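Local coordinates for hypothetical protein SA2161 (PDB 1Y7R) that is of unknown function but is probably an acetyltransferase of the GNAT family, which would transfer an acetyl group from acetyl-coenzyme A to an acceptor, at residues F40-Y45 and E86-Y91. The protein carries 4 engineered substitutions. Sequence-based numbering, arbitrary orientation.
Sequences FTVTLY and EHIMKY
Phe40 and Tyr91 meet where helix 80-95 of this GNAT fold packs on one face of its central beta-sheet, roughly in line with strand 40-46, and they illustrate how a helix and a strand can interlock chiefly through apolar bumps and hollows. The two segments run nearly antiparallel, at 157°, with their axes 8.8 Å apart at closest approach, and no hydrogen bond joins them.

The main bump is the ring of Phe40. With its CG anti to the backbone N (chi1 174°), it slants toward the helix, leaning back toward the helix's N-terminal end, into a hollow walled by the side chain of Tyr91, the backbone of His87 and Ile88, and the Ile88 side chain. The two aromatic side chains point past one another head to tail, in strongly offset planes only 12° from parallel. The rings overlap only near their CG ends, and the centre of each lies under the other's CB: Phe40 CB sits 3.6 Å from the centroid of the Tyr91 ring, and Tyr91 CB stands over the Phe40 centroid in the same way. The result is a reciprocal pair of CH-pi contacts. At the far end of the phenyl ring, CZ comes within 3.6 Å of His87 O, and CE2 lies 3.8 Å from Ile88 CA.

A shallower fit follows along the strand. In one of two modelled conformers, Val42 turns CG1 to Ile88 CG1 and CG2 to His87 CB, meeting both side chains roughly perpendicular. Beyond the two segments, Tyr6 hydrogen-bonds His87 ND1 and sets its ring edge-to-face with Phe40, while Val4 of strand 3-5 touches both Val42 and His87. Ile88 fits the dip between the two strand side chains, its CG1 4.0 Å from Phe40 CE2.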
ATOM      1  N   PHE A  40       3.371   0.989 -11.510  1.00  6.85           N
ATOM      2  CA  PHE A  40       2.693   0.582 -12.728  1.00  5.65           C
ATOM      3  C   PHE A  40       1.338   1.263 -12.789  1.00  5.29           C
ATOM      4  O   PHE A  40       0.646   1.380 -11.769  1.00  5.67           O
ATOM      5  CB  PHE A  40       2.515  -0.945 -12.698  1.00  5.35           C
ATOM      6  CG  PHE A  40       1.697  -1.503 -13.829  1.00  5.83           C
ATOM      7  CD1 PHE A  40       2.292  -1.756 -15.071  1.00  8.00           C
ATOM      8  CD2 PHE A  40       0.336  -1.811 -13.634  1.00  5.55           C
ATOM      9  CE1 PHE A  40       1.538  -2.312 -16.135  1.00  7.79           C
ATOM     10  CE2 PHE A  40      -0.421  -2.360 -14.701  1.00  9.41           C
ATOM     11  CZ  PHE A  40       0.202  -2.614 -15.951  1.00  8.25           C
ATOM     12  N   THR A  41       0.960   1.708 -13.991  1.00  5.46           N
ATOM     13  CA  THR A  41      -0.339   2.353 -14.213  1.00  6.50           C
ATOM     14  C   THR A  41      -0.916   1.826 -15.501  1.00  7.06           C
ATOM     15  O   THR A  41      -0.216   1.806 -16.516  1.00  8.10           O
ATOM     16  CB  THR A  41      -0.210   3.902 -14.336  1.00  7.94           C
ATOM     17  OG1 THR A  41       0.432   4.438 -13.164  1.00  8.85           O
ATOM     18  CG2 THR A  41      -1.584   4.554 -14.447  1.00  8.69           C
ATOM     19  N   VAL A  42      -2.178   1.409 -15.476  1.00  6.90           N
ATOM     20  CA  VAL A  42      -2.888   1.025 -16.716  1.00  6.80           C
ATOM     21  C   VAL A  42      -4.058   1.967 -16.905  1.00  6.95           C
ATOM     22  O   VAL A  42      -4.750   2.311 -15.949  1.00  6.63           O
ATOM     23  CB  VAL A  42      -3.563  -0.434 -16.626  0.50  9.81           C
ATOM     24  CG1 VAL A  42      -4.386  -0.688 -15.359  0.50  3.61           C
ATOM     25  CG2 VAL A  42      -4.364  -0.787 -17.928  0.50  6.10           C
ATOM     26  N   THR A  43      -4.261   2.399 -18.142  1.00  5.28           N
ATOM     27  CA  THR A  43      -5.356   3.292 -18.510  1.00  5.46           C
ATOM     28  C   THR A  43      -6.063   2.742 -19.746  1.00  5.76           C
ATOM     29  O   THR A  43      -5.430   2.136 -20.629  1.00  5.90           O
ATOM     30  CB  THR A  43      -4.885   4.751 -18.770  1.00  6.22           C
ATOM     31  OG1 THR A  43      -3.649   4.734 -19.502  1.00  8.26           O
ATOM     32  CG2 THR A  43      -4.683   5.508 -17.400  1.00  8.12           C
ATOM     33  N   LEU A  44      -7.383   2.905 -19.754  1.00  5.74           N
ATOM     34  CA  LEU A  44      -8.255   2.453 -20.841  1.00  5.64           C
ATOM     35  C   LEU A  44      -8.934   3.658 -21.449  1.00  6.16           C
ATOM     36  O   LEU A  44      -9.489   4.506 -20.733  1.00  6.48           O
ATOM     37  CB  LEU A  44      -9.345   1.534 -20.304  1.00  6.68           C
ATOM     38  CG  LEU A  44      -8.877   0.302 -19.522  1.00  6.97           C
ATOM     39  CD1 LEU A  44     -10.121  -0.454 -19.076  1.00  8.31           C
ATOM     40  CD2 LEU A  44      -7.990  -0.624 -20.291  1.00 10.54           C
ATOM     41  N   TYR A  45      -8.930   3.706 -22.770  1.00  6.77           N
ATOM     42  CA  TYR A  45      -9.530   4.828 -23.485  1.00  7.49           C
ATOM     43  C   TYR A  45     -10.567   4.320 -24.498  1.00  8.24           C
ATOM     44  O   TYR A  45     -10.317   3.325 -25.208  1.00  8.68           O
ATOM     45  CB  TYR A  45      -8.474   5.630 -24.238  1.00  9.18           C
ATOM     46  CG  TYR A  45      -7.498   6.391 -23.389  1.00 11.31           C
ATOM     47  CD1 TYR A  45      -7.779   7.699 -22.990  1.00 11.11           C
ATOM     48  CD2 TYR A  45      -6.273   5.844 -23.029  1.00 11.29           C
ATOM     49  CE1 TYR A  45      -6.892   8.427 -22.224  1.00 13.07           C
ATOM     50  CE2 TYR A  45      -5.360   6.579 -22.259  1.00 13.47           C
ATOM     51  CZ  TYR A  45      -5.676   7.870 -21.867  1.00 13.99           C
ATOM     52  OH  TYR A  45      -4.772   8.592 -21.084  1.00 15.51           O
ATOM     53  N   GLU A  86      -6.655  -7.510 -14.980  1.00  5.85           N
ATOM     54  CA  GLU A  86      -5.849  -8.444 -15.750  1.00  7.00           C
ATOM     55  C   GLU A  86      -4.476  -7.838 -16.044  1.00  6.60           C
ATOM     56  O   GLU A  86      -3.444  -8.500 -15.918  1.00  7.67           O
ATOM     57  CB  GLU A  86      -6.559  -8.835 -17.065  1.00  7.56           C
ATOM     58  CG  GLU A  86      -7.760  -9.764 -16.859  1.00 11.23           C
ATOM     59  CD  GLU A  86      -7.335 -11.228 -16.554  1.00 12.39           C
ATOM     60  OE1 GLU A  86      -6.162 -11.456 -16.174  1.00 14.23           O
ATOM     61  OE2 GLU A  86      -8.171 -12.148 -16.720  1.00 14.22           O
ATOM     62  N   HIS A  87      -4.446  -6.567 -16.424  1.00  5.50           N
ATOM     63  CA  HIS A  87      -3.143  -5.920 -16.705  1.00  5.80           C
ATOM     64  C   HIS A  87      -2.308  -5.698 -15.437  1.00  5.97           C
ATOM     65  O   HIS A  87      -1.083  -5.955 -15.425  1.00  6.48           O
ATOM     66  CB  HIS A  87      -3.375  -4.654 -17.517  1.00  6.00           C
ATOM     67  CG  HIS A  87      -3.749  -4.943 -18.938  1.00  8.58           C
ATOM     68  ND1 HIS A  87      -2.806  -5.088 -19.935  1.00  9.58           N
ATOM     69  CD2 HIS A  87      -4.948  -5.212 -19.510  1.00  8.78           C
ATOM     70  CE1 HIS A  87      -3.415  -5.371 -21.075  1.00 10.35           C
ATOM     71  NE2 HIS A  87      -4.715  -5.457 -20.846  1.00  9.52           N
ATOM     72  N   ILE A  88      -2.975  -5.332 -14.344  1.00  5.25           N
ATOM     73  CA  ILE A  88      -2.285  -5.220 -13.054  1.00  5.89           C
ATOM     74  C   ILE A  88      -1.706  -6.567 -12.607  1.00  5.51           C
ATOM     75  O   ILE A  88      -0.546  -6.644 -12.166  1.00  6.89           O
ATOM     76  CB  ILE A  88      -3.232  -4.621 -11.985  1.00  5.76           C
ATOM     77  CG1 ILE A  88      -3.443  -3.142 -12.271  1.00  5.84           C
ATOM     78  CG2 ILE A  88      -2.699  -4.832 -10.575  1.00  5.57           C
ATOM     79  CD1 ILE A  88      -4.436  -2.526 -11.339  1.00 11.49           C
HETATM   80  N   MSE A  89      -2.493  -7.632 -12.755  1.00  6.19           N
HETATM   81  CA  MSE A  89      -2.040  -8.965 -12.301  1.00  7.06           C
HETATM   82  C   MSE A  89      -0.897  -9.491 -13.159  1.00  7.37           C
HETATM   83  O   MSE A  89      -0.013 -10.208 -12.653  1.00  7.80           O
HETATM   84  CB  MSE A  89      -3.199  -9.967 -12.246  1.00  7.13           C
HETATM   85  CG  MSE A  89      -4.231  -9.678 -11.157  1.00 11.93           C
HETATM   86 SE   MSE A  89      -3.456  -9.322  -9.356  1.00 23.54          SE
HETATM   87  CE  MSE A  89      -3.232  -7.495  -9.452  1.00 24.84           C
ATOM     88  N   LYS A  90      -0.917  -9.148 -14.447  1.00  7.15           N
ATOM     89  CA  LYS A  90       0.239  -9.357 -15.327  1.00  8.50           C
ATOM     90  C   LYS A  90       1.542  -8.658 -14.883  1.00  7.64           C
ATOM     91  O   LYS A  90       2.620  -9.283 -14.868  1.00  7.79           O
ATOM     92  CB  LYS A  90      -0.147  -9.013 -16.768  1.00  9.05           C
ATOM     93  CG  LYS A  90       0.971  -9.253 -17.760  1.00 11.75           C
ATOM     94  CD  LYS A  90       0.445  -9.178 -19.188  1.00 18.71           C
ATOM     95  CE  LYS A  90       0.353 -10.583 -19.756  1.00 20.96           C
ATOM     96  NZ  LYS A  90       0.066 -11.584 -18.677  1.00 24.52           N
ATOM     97  N   TYR A  91       1.444  -7.381 -14.518  1.00  7.29           N
ATOM     98  CA  TYR A  91       2.586  -6.639 -13.976  1.00  8.10           C
ATOM     99  C   TYR A  91       3.117  -7.318 -12.708  1.00  8.42           C
ATOM    100  O   TYR A  91       4.308  -7.599 -12.582  1.00  8.13           O
ATOM    101  CB  TYR A  91       2.212  -5.175 -13.699  1.00  8.34           C
ATOM    102  CG  TYR A  91       3.290  -4.543 -12.876  1.00  8.02           C
ATOM    103  CD1 TYR A  91       3.153  -4.427 -11.502  1.00  9.02           C
ATOM    104  CD2 TYR A  91       4.504  -4.191 -13.460  1.00 10.14           C
ATOM    105  CE1 TYR A  91       4.188  -3.905 -10.718  1.00  9.83           C
ATOM    106  CE2 TYR A  91       5.529  -3.650 -12.689  1.00 10.60           C
ATOM    107  CZ  TYR A  91       5.365  -3.531 -11.329  1.00 11.73           C
ATOM    108  OH  TYR A  91       6.379  -3.003 -10.549  1.00 15.14           O
TER